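Local coordinates for protein monomethylamine methyltransferase MtmB1 (Methanosarcina barkeri, PDB 1NTH) that catalyses transfer of the methyl group of monomethylamine to the corrinoid cofactor of its partner protein MtmC, a step in methanogenesis from methylamine, at residues Gly128-Ser133 with Asp376-Met381; Met141-Ser146 with Lys423-Cys428; Ala351-Asp356 with Arg384-Val389. All blocks are in the same frame, centred on the assembly; numbering follows the deposited sequence. Where two conformers were deposited one is given.

Contact 1 (Gly128-Ser133 with Asp376-Met381); sequences GGPTGS and DKTTGM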
loop_
_atom_site.group_PDB
_atom_site.type_symbol
_atom_site.label_atom_id
_atom_site.label_comp_id
_atom_site.label_asym_id
_atom_site.label_seq_id
_atom_site.Cartn_x
_atom_site.Cartn_y
_atom_site.Cartn_z
ATOM N N GLY A 128 -8.739 1.687 -26.834
ATOM C CA GLY A 128 -8.854 2.903 -27.613
ATOM C C GLY A 128 -7.974 4.050 -27.180
ATOM O O GLY A 128 -7.707 4.245 -25.994
ATOM N N GLY A 129 -7.527 4.826 -28.157
ATOM C CA GLY A 129 -6.691 5.968 -27.854
ATOM C C GLY A 129 -6.058 6.521 -29.113
ATOM O O GLY A 129 -6.310 6.007 -30.208
ATOM N N PRO A 130 -5.240 7.579 -28.989
ATOM C CA PRO A 130 -4.558 8.213 -30.123
ATOM C C PRO A 130 -3.646 7.219 -30.832
ATOM O O PRO A 130 -3.158 7.472 -31.935
ATOM C CB PRO A 130 -3.789 9.353 -29.467
ATOM C CG PRO A 130 -4.692 9.734 -28.319
ATOM C CD PRO A 130 -5.067 8.378 -27.764
ATOM N N THR A 131 -3.399 6.092 -30.174
ATOM C CA THR A 131 -2.588 5.032 -30.758
ATOM C C THR A 131 -1.214 5.525 -31.218
ATOM O O THR A 131 -0.806 5.322 -32.368
ATOM C CB THR A 131 -3.367 4.383 -31.929
ATOM O OG1 THR A 131 -4.692 4.067 -31.484
ATOM C CG2 THR A 131 -2.712 3.099 -32.389
ATOM N N GLY A 132 -0.506 6.177 -30.299
ATOM C CA GLY A 132 0.831 6.668 -30.583
ATOM C C GLY A 132 0.935 7.897 -31.460
ATOM O O GLY A 132 2.040 8.318 -31.804
ATOM N N SER A 133 -0.204 8.476 -31.820
ATOM C CA SER A 133 -0.221 9.665 -32.668
ATOM C C SER A 133 0.138 10.919 -31.872
ATOM O O SER A 133 -0.110 10.996 -30.668
ATOM C CB SER A 133 -1.603 9.830 -33.304
ATOM O OG SER A 133 -1.955 8.673 -34.046
ATOM N N ASP A 376 -3.038 15.809 -33.515
ATOM C CA ASP A 376 -4.422 15.902 -33.060
ATOM C C ASP A 376 -5.496 15.270 -33.941
ATOM O O ASP A 376 -6.686 15.486 -33.707
ATOM C CB ASP A 376 -4.785 17.366 -32.777
ATOM C CG ASP A 376 -3.909 17.985 -31.701
ATOM O OD1 ASP A 376 -3.475 17.243 -30.790
ATOM O OD2 ASP A 376 -3.663 19.212 -31.751
ATOM N N LYS A 377 -5.103 14.479 -34.934
ATOM C CA LYS A 377 -6.104 13.851 -35.788
ATOM C C LYS A 377 -6.490 12.430 -35.380
ATOM O O LYS A 377 -6.330 11.479 -36.147
ATOM C CB LYS A 377 -5.670 13.885 -37.259
ATOM C CG LYS A 377 -5.762 15.287 -37.861
ATOM C CD LYS A 377 -5.837 15.271 -39.381
ATOM C CE LYS A 377 -6.056 16.681 -39.916
ATOM N NZ LYS A 377 -6.212 16.713 -41.399
ATOM N N THR A 378 -7.001 12.308 -34.157
ATOM C CA THR A 378 -7.472 11.042 -33.603
ATOM C C THR A 378 -8.518 11.393 -32.550
ATOM O O THR A 378 -8.298 12.293 -31.737
ATOM C CB THR A 378 -6.349 10.237 -32.894
ATOM O OG1 THR A 378 -5.807 11.015 -31.818
ATOM C CG2 THR A 378 -5.239 9.876 -33.866
ATOM N N THR A 379 -9.659 10.711 -32.569
ATOM C CA THR A 379 -10.697 10.973 -31.572
ATOM C C THR A 379 -11.390 9.681 -31.155
ATOM O O THR A 379 -11.321 8.670 -31.856
ATOM C CB THR A 379 -11.790 11.934 -32.089
ATOM O OG1 THR A 379 -12.753 11.193 -32.847
ATOM C CG2 THR A 379 -11.186 13.030 -32.958
ATOM N N GLY A 380 -12.070 9.734 -30.015
ATOM C CA GLY A 380 -12.772 8.570 -29.504
ATOM C C GLY A 380 -13.851 8.017 -30.417
ATOM O O GLY A 380 -14.235 6.859 -30.281
ATOM N N MET A 381 -14.352 8.830 -31.344
ATOM C CA MET A 381 -15.389 8.362 -32.262
ATOM C C MET A 381 -14.917 7.178 -33.100
ATOM O O MET A 381 -15.690 6.265 -33.373
ATOM C CB MET A 381 -15.845 9.493 -33.190
ATOM C CG MET A 381 -16.782 10.499 -32.538
ATOM S SD MET A 381 -18.400 9.799 -32.108
ATOM C CE MET A 381 -19.330 10.132 -33.618
#

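Contact 2 (Met141-Ser146 with Lys423-Cys428); sequences MPVHMS and KTFQEC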
loop_
_atom_site.group_PDB
_atom_site.type_symbol
_atom_site.label_atom_id
_atom_site.label_comp_id
_atom_site.label_asym_id
_atom_site.label_seq_id
_atom_site.Cartn_x
_atom_site.Cartn_y
_atom_site.Cartn_z
ATOM N N MET A 141 -5.103 15.846 -22.163
ATOM C CA MET A 141 -6.113 15.187 -21.344
ATOM C C MET A 141 -7.471 15.088 -22.042
ATOM O O MET A 141 -8.068 14.016 -22.083
ATOM C CB MET A 141 -6.236 15.879 -19.981
ATOM C CG MET A 141 -5.078 15.533 -19.048
ATOM S SD MET A 141 -5.307 16.087 -17.346
ATOM C CE MET A 141 -6.718 15.124 -16.878
ATOM N N PRO A 142 -7.971 16.199 -22.617
ATOM C CA PRO A 142 -9.268 16.143 -23.301
ATOM C C PRO A 142 -9.317 15.067 -24.388
ATOM O O PRO A 142 -10.288 14.324 -24.493
ATOM C CB PRO A 142 -9.409 17.547 -23.883
ATOM C CG PRO A 142 -8.717 18.388 -22.867
ATOM C CD PRO A 142 -7.478 17.584 -22.544
ATOM N N VAL A 143 -8.271 14.991 -25.206
ATOM C CA VAL A 143 -8.239 13.995 -26.267
ATOM C C VAL A 143 -8.365 12.581 -25.709
ATOM O O VAL A 143 -9.140 11.773 -26.217
ATOM C CB VAL A 143 -6.939 14.096 -27.095
ATOM C CG1 VAL A 143 -6.794 12.878 -27.994
ATOM C CG2 VAL A 143 -6.971 15.366 -27.943
ATOM N N HIS A 144 -7.610 12.271 -24.663
ATOM C CA HIS A 144 -7.704 10.931 -24.108
ATOM C C HIS A 144 -9.039 10.716 -23.413
ATOM O O HIS A 144 -9.566 9.602 -23.399
ATOM C CB HIS A 144 -6.533 10.650 -23.170
ATOM C CG HIS A 144 -5.232 10.473 -23.889
ATOM N ND1 HIS A 144 -4.444 11.536 -24.274
ATOM C CD2 HIS A 144 -4.622 9.360 -24.361
ATOM C CE1 HIS A 144 -3.404 11.085 -24.954
ATOM N NE2 HIS A 144 -3.488 9.769 -25.022
ATOM N N MET A 145 -9.600 11.784 -22.855
ATOM C CA MET A 145 -10.895 11.671 -22.197
ATOM C C MET A 145 -11.952 11.255 -23.213
ATOM O O MET A 145 -12.921 10.584 -22.865
ATOM C CB MET A 145 -11.286 12.994 -21.528
ATOM C CG MET A 145 -12.208 12.808 -20.330
ATOM S SD MET A 145 -12.755 14.348 -19.564
ATOM C CE MET A 145 -11.193 15.139 -19.191
ATOM N N SER A 146 -11.774 11.655 -24.470
ATOM C CA SER A 146 -12.754 11.312 -25.494
ATOM C C SER A 146 -12.862 9.803 -25.697
ATOM O O SER A 146 -13.844 9.319 -26.257
ATOM C CB SER A 146 -12.438 12.009 -26.827
ATOM O OG SER A 146 -11.374 11.386 -27.526
ATOM N N LYS A 423 -10.401 15.826 -40.047
ATOM C CA LYS A 423 -10.253 16.950 -39.134
ATOM C C LYS A 423 -9.540 16.603 -37.839
ATOM O O LYS A 423 -9.413 15.434 -37.477
ATOM C CB LYS A 423 -11.634 17.520 -38.803
ATOM C CG LYS A 423 -12.393 18.033 -40.016
ATOM C CD LYS A 423 -13.711 18.663 -39.614
ATOM C CE LYS A 423 -14.414 19.279 -40.815
ATOM N NZ LYS A 423 -15.659 19.988 -40.413
ATOM N N THR A 424 -9.072 17.636 -37.146
ATOM C CA THR A 424 -8.397 17.451 -35.870
ATOM C C THR A 424 -9.473 17.345 -34.801
ATOM O O THR A 424 -10.643 17.645 -35.047
ATOM C CB THR A 424 -7.503 18.651 -35.508
ATOM O OG1 THR A 424 -8.307 19.835 -35.428
ATOM C CG2 THR A 424 -6.407 18.842 -36.545
ATOM N N PHE A 425 -9.064 16.916 -33.613
ATOM C CA PHE A 425 -9.963 16.780 -32.477
ATOM C C PHE A 425 -10.694 18.102 -32.232
ATOM O O PHE A 425 -11.905 18.127 -32.011
ATOM C CB PHE A 425 -9.144 16.398 -31.237
ATOM C CG PHE A 425 -9.918 16.440 -29.947
ATOM C CD1 PHE A 425 -10.888 15.486 -29.667
ATOM C CD2 PHE A 425 -9.654 17.426 -28.998
ATOM C CE1 PHE A 425 -11.584 15.509 -28.454
ATOM C CE2 PHE A 425 -10.342 17.459 -27.785
ATOM C CZ PHE A 425 -11.309 16.496 -27.515
ATOM N N GLN A 426 -9.944 19.198 -32.281
ATOM C CA GLN A 426 -10.501 20.523 -32.038
ATOM C C GLN A 426 -11.565 20.929 -33.054
ATOM O O GLN A 426 -12.433 21.747 -32.753
ATOM C CB GLN A 426 -9.390 21.580 -32.037
ATOM C CG GLN A 426 -8.359 21.464 -30.914
ATOM C CD GLN A 426 -7.154 20.603 -31.276
ATOM O OE1 GLN A 426 -6.056 20.809 -30.754
ATOM N NE2 GLN A 426 -7.355 19.631 -32.155
ATOM N N GLU A 427 -11.499 20.353 -34.250
ATOM C CA GLU A 427 -12.447 20.684 -35.308
ATOM C C GLU A 427 -13.723 19.848 -35.328
ATOM O O GLU A 427 -14.777 20.348 -35.719
ATOM C CB GLU A 427 -11.758 20.585 -36.675
ATOM C CG GLU A 427 -10.540 21.483 -36.823
ATOM C CD GLU A 427 -9.862 21.342 -38.178
ATOM O OE1 GLU A 427 -9.456 20.216 -38.540
ATOM O OE2 GLU A 427 -9.730 22.366 -38.881
ATOM N N CYS A 428 -13.647 18.584 -34.917
ATOM C CA CYS A 428 -14.840 17.741 -34.940
ATOM C C CYS A 428 -15.408 17.402 -33.565
ATOM O O CYS A 428 -16.311 16.572 -33.443
ATOM C CB CYS A 428 -14.575 16.462 -35.738
ATOM S SG CYS A 428 -13.229 15.439 -35.127
#

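Contact 3 (Ala351-Asp356 with Arg384-Val389); sequences AQSITD and RMMGEV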
loop_
_atom_site.group_PDB
_atom_site.type_symbol
_atom_site.label_atom_id
_atom_site.label_comp_id
_atom_site.label_asym_id
_atom_site.label_seq_id
_atom_site.Cartn_x
_atom_site.Cartn_y
_atom_site.Cartn_z
ATOM N N ALA A 351 -13.416 -2.313 -41.397
ATOM C CA ALA A 351 -12.943 -3.495 -42.105
ATOM C C ALA A 351 -11.919 -4.230 -41.246
ATOM O O ALA A 351 -11.929 -5.460 -41.177
ATOM C CB ALA A 351 -12.318 -3.100 -43.443
ATOM N N GLN A 352 -11.043 -3.483 -40.582
ATOM C CA GLN A 352 -10.037 -4.128 -39.751
ATOM C C GLN A 352 -10.649 -4.733 -38.491
ATOM O O GLN A 352 -10.220 -5.792 -38.041
ATOM C CB GLN A 352 -8.926 -3.151 -39.370
ATOM C CG GLN A 352 -7.732 -3.868 -38.770
ATOM C CD GLN A 352 -6.554 -2.961 -38.524
ATOM O OE1 GLN A 352 -6.379 -1.951 -39.209
ATOM N NE2 GLN A 352 -5.721 -3.325 -37.554
ATOM N N SER A 353 -11.648 -4.064 -37.924
ATOM C CA SER A 353 -12.301 -4.585 -36.728
ATOM C C SER A 353 -13.012 -5.898 -37.059
ATOM O O SER A 353 -13.011 -6.838 -36.264
ATOM C CB SER A 353 -13.302 -3.563 -36.181
ATOM O OG SER A 353 -13.941 -4.058 -35.015
ATOM N N ILE A 354 -13.616 -5.969 -38.241
ATOM C CA ILE A 354 -14.297 -7.189 -38.656
ATOM C C ILE A 354 -13.265 -8.311 -38.782
ATOM O O ILE A 354 -13.454 -9.410 -38.262
ATOM C CB ILE A 354 -15.011 -6.996 -40.017
ATOM C CG1 ILE A 354 -16.189 -6.035 -39.850
ATOM C CG2 ILE A 354 -15.464 -8.345 -40.571
ATOM C CD1 ILE A 354 -16.802 -5.575 -41.170
ATOM N N THR A 355 -12.164 -8.013 -39.463
ATOM C CA THR A 355 -11.098 -8.986 -39.670
ATOM C C THR A 355 -10.478 -9.461 -38.356
ATOM O O THR A 355 -10.332 -10.664 -38.131
ATOM C CB THR A 355 -9.982 -8.393 -40.549
ATOM O OG1 THR A 355 -10.542 -7.946 -41.791
ATOM C CG2 THR A 355 -8.900 -9.432 -40.823
ATOM N N ASP A 356 -10.116 -8.514 -37.495
ATOM C CA ASP A 356 -9.498 -8.846 -36.214
ATOM C C ASP A 356 -10.420 -9.638 -35.292
ATOM O O ASP A 356 -10.000 -10.603 -34.654
ATOM C CB ASP A 356 -9.041 -7.574 -35.494
ATOM C CG ASP A 356 -7.878 -6.893 -36.192
ATOM O OD1 ASP A 356 -7.154 -7.579 -36.950
ATOM O OD2 ASP A 356 -7.678 -5.680 -35.968
ATOM N N ARG A 384 -15.079 4.160 -31.022
ATOM C CA ARG A 384 -16.454 3.735 -30.800
ATOM C C ARG A 384 -16.888 2.825 -31.950
ATOM O O ARG A 384 -17.507 1.786 -31.731
ATOM C CB ARG A 384 -17.398 4.942 -30.726
ATOM C CG ARG A 384 -18.852 4.547 -30.488
ATOM C CD ARG A 384 -19.813 5.686 -30.790
ATOM N NE ARG A 384 -19.636 6.827 -29.898
ATOM C CZ ARG A 384 -20.378 7.929 -29.947
ATOM N NH1 ARG A 384 -21.349 8.034 -30.846
ATOM N NH2 ARG A 384 -20.152 8.923 -29.099
ATOM N N MET A 385 -16.557 3.218 -33.179
ATOM C CA MET A 385 -16.927 2.413 -34.336
ATOM C C MET A 385 -16.204 1.073 -34.282
ATOM O O MET A 385 -16.793 0.024 -34.550
ATOM C CB MET A 385 -16.574 3.142 -35.634
ATOM C CG MET A 385 -17.027 2.407 -36.894
ATOM S SD MET A 385 -18.830 2.204 -36.995
ATOM C CE MET A 385 -19.294 3.774 -37.714
ATOM N N MET A 386 -14.921 1.114 -33.932
ATOM C CA MET A 386 -14.114 -0.096 -33.832
ATOM C C MET A 386 -14.797 -1.071 -32.872
ATOM O O MET A 386 -14.908 -2.265 -33.157
ATOM C CB MET A 386 -12.706 0.264 -33.334
ATOM C CG MET A 386 -11.739 -0.906 -33.216
ATOM S SD MET A 386 -10.069 -0.373 -32.737
ATOM C CE MET A 386 -10.301 -0.025 -30.991
ATOM N N GLY A 387 -15.281 -0.545 -31.749
ATOM C CA GLY A 387 -15.948 -1.377 -30.762
ATOM C C GLY A 387 -17.312 -1.895 -31.184
ATOM O O GLY A 387 -17.625 -3.065 -30.966
ATOM N N GLU A 388 -18.135 -1.036 -31.781
ATOM C CA GLU A 388 -19.465 -1.461 -32.218
ATOM C C GLU A 388 -19.371 -2.533 -33.294
ATOM O O GLU A 388 -20.144 -3.493 -33.305
ATOM C CB GLU A 388 -20.267 -0.274 -32.756
ATOM C CG GLU A 388 -20.825 0.635 -31.677
ATOM C CD GLU A 388 -22.170 1.223 -32.062
ATOM O OE1 GLU A 388 -22.203 2.193 -32.850
ATOM O OE2 GLU A 388 -23.199 0.698 -31.581
ATOM N N VAL A 389 -18.418 -2.361 -34.202
ATOM C CA VAL A 389 -18.223 -3.316 -35.280
ATOM C C VAL A 389 -17.738 -4.653 -34.726
ATOM O O VAL A 389 -18.119 -5.713 -35.223
ATOM C CB VAL A 389 -17.224 -2.770 -36.321
ATOM C CG1 VAL A 389 -16.872 -3.852 -37.333
ATOM C CG2 VAL A 389 -17.840 -1.569 -37.037
#

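Contact 1 (Gly128-Ser133 with Asp376-Met381)
Thr378, in the loop ahead of helix 380-393, lies against Pro130 and Ser133, the two ends of a tight turn, and its two branches divide them. The hydroxyl branch lies on Pro130, with OG1 3.5 Å from the proline CB and equally near its CA, and the two side chains cross at about a right angle. The methyl branch takes Ser133, CG2 standing 3.5 Å from the serine OG and close to its CB. A chi1 of 60° tucks Thr378 OG1 over the threonine's own backbone, toward Pro130, and turns CG2 away from the carbonyl carbon, toward Ser133.

The surface they meet is a type I' beta turn from Pro130 to Ser133. Pro130 O accepts twice from Ser133, from its N and, at 2.7 Å, from its OG, the latter nearly along the C=O axis. This grip fixes the serine hydroxyl beside the threonine methyl. Thr131 OG1 bonds back to Gly129 O (2.8 Å), the donor standing above the carbonyl plane. On the other segment, Thr379 is the N-cap of helix 380-393, its OG1 accepting from Met381 N.

Strand 125-128 of the parallel barrel sheet runs into this turn between strands 155-156 and 363-366. Helix 140-148 packs on Pro130 and Thr378 through Tyr147, and helix 425-428 lies against Thr379.

Contact 2 (Met141-Ser146 with Lys423-Cys428)
A full turn and more of helix 140-148 faces the single-turn helix 425-428, the backbones coming nearest at Val143 and Phe425, whose CA atoms are 7.0 Å apart. At that separation the gap is bridged by one large side chain, and the contacts across it are made by Phe425, almost wholly through its ring.

Val143 lies over a face of the ring in a CH-pi contact. Its CG2 is 3.9 Å from the centroid of the Phe425 ring, 25° off the normal and offset toward the rim, with CD2 the closest ring carbon. Val143 and Phe425 run alongside each other with opposite headings. Phe425 CG is anti to the backbone N (chi1 171°), which carries the ring out to the other helix. There Pro142 CB meets Phe425 CE2 at 4.0 Å, Pro142 O lies obliquely off CZ, and Ser146 CB is 4.0 Å from CE1 of the same ring. Ser146 OG turns back to its own helix and binds Val143 O at 2.6 Å; it also takes the N-H of Gly380, which joins helix 140-148 to the chain where it enters helix 380-393. An alanine in place of Phe425 is likely to open a gap between the helices and strip Val143 CG2 of its aromatic surface.

The ring is launched from a well-defined helix start. Glu427 OE1 accepts from Thr424 N at 3.0 Å on its anti lone pair, the one away from the other oxygen, and Glu427 N returns a weak bond to Thr424 OG1. This reciprocal pairing is a capping box, with Thr424 as N-cap; Phe425 directly follows it and packs from there onto helix 140-148, on the outer side of this TIM-barrel protein.

Contact 3 (Ala351-Asp356 with Arg384-Val389)
Met386 O accepts a hydrogen bond from Ser353 OG at 2.8 Å, the first point at which segment 384-389 meets segment 351-356. Two residues earlier, Arg384 pairs with Glu150 and reaches Phe3 of a neighbouring subunit. At Met386 the hydroxyl approaches in the carbonyl plane, on a lone pair, with a C=O...donor angle of 139°. A chi1 of -180° swings Ser353 OG away from its own N and across the interface to this carbonyl. The Met386 side chain itself heads away, its CG remaining 4.2 Å from Ser353 OG, and goes on to pack against Tyr334. Ser353 and Met386 also mark the closest backbone approach, with CA atoms 5.6 Å apart, an approach consistent with the small size of serine.

Three residues on, Val389 points into the interface and supplies its apolar half. Its CG1 touches Ile354 CG1 at 3.4 Å, tighter than usual for two carbons, while the two side chains cross obliquely. The same methyl lies 3.7 Å from Ser353 OG, so the serine is held between a polar and an apolar neighbour.

The two helical segments run in broadly the same direction, their axes 8.6 Å apart at closest and crossing at -39°. Helix 398-410 backs Ile354 through Val401 and Leu405, and helix 438-454 covers Val389 through Leu451. Gln352 bonds to Gln333 O, at the end of barrel strand 330-333, which puts helix 343-359 against the barrel and helix 380-393 beside it.

All three contacts are built mainly from buried residues, but they lie at different depths. Contacts 1 and 3 have centres about 14 Å from the centre of the chain, and contact 2 lies farther out, at about 22 Å, where helix 140-148 also packs against a second subunit. Contacts 1 and 3 both involve helix 380-393, contact 1 using the loop leading into it and contact 3 its body. Contacts 1 and 2 touch directly, through the probable bond of Phe425 N to Asp376 O. Chemically, contact 1 is loop against loop by van der Waals touch, contact 2 is aromatic, and contact 3 adds a side-chain to backbone hydrogen bond between helices.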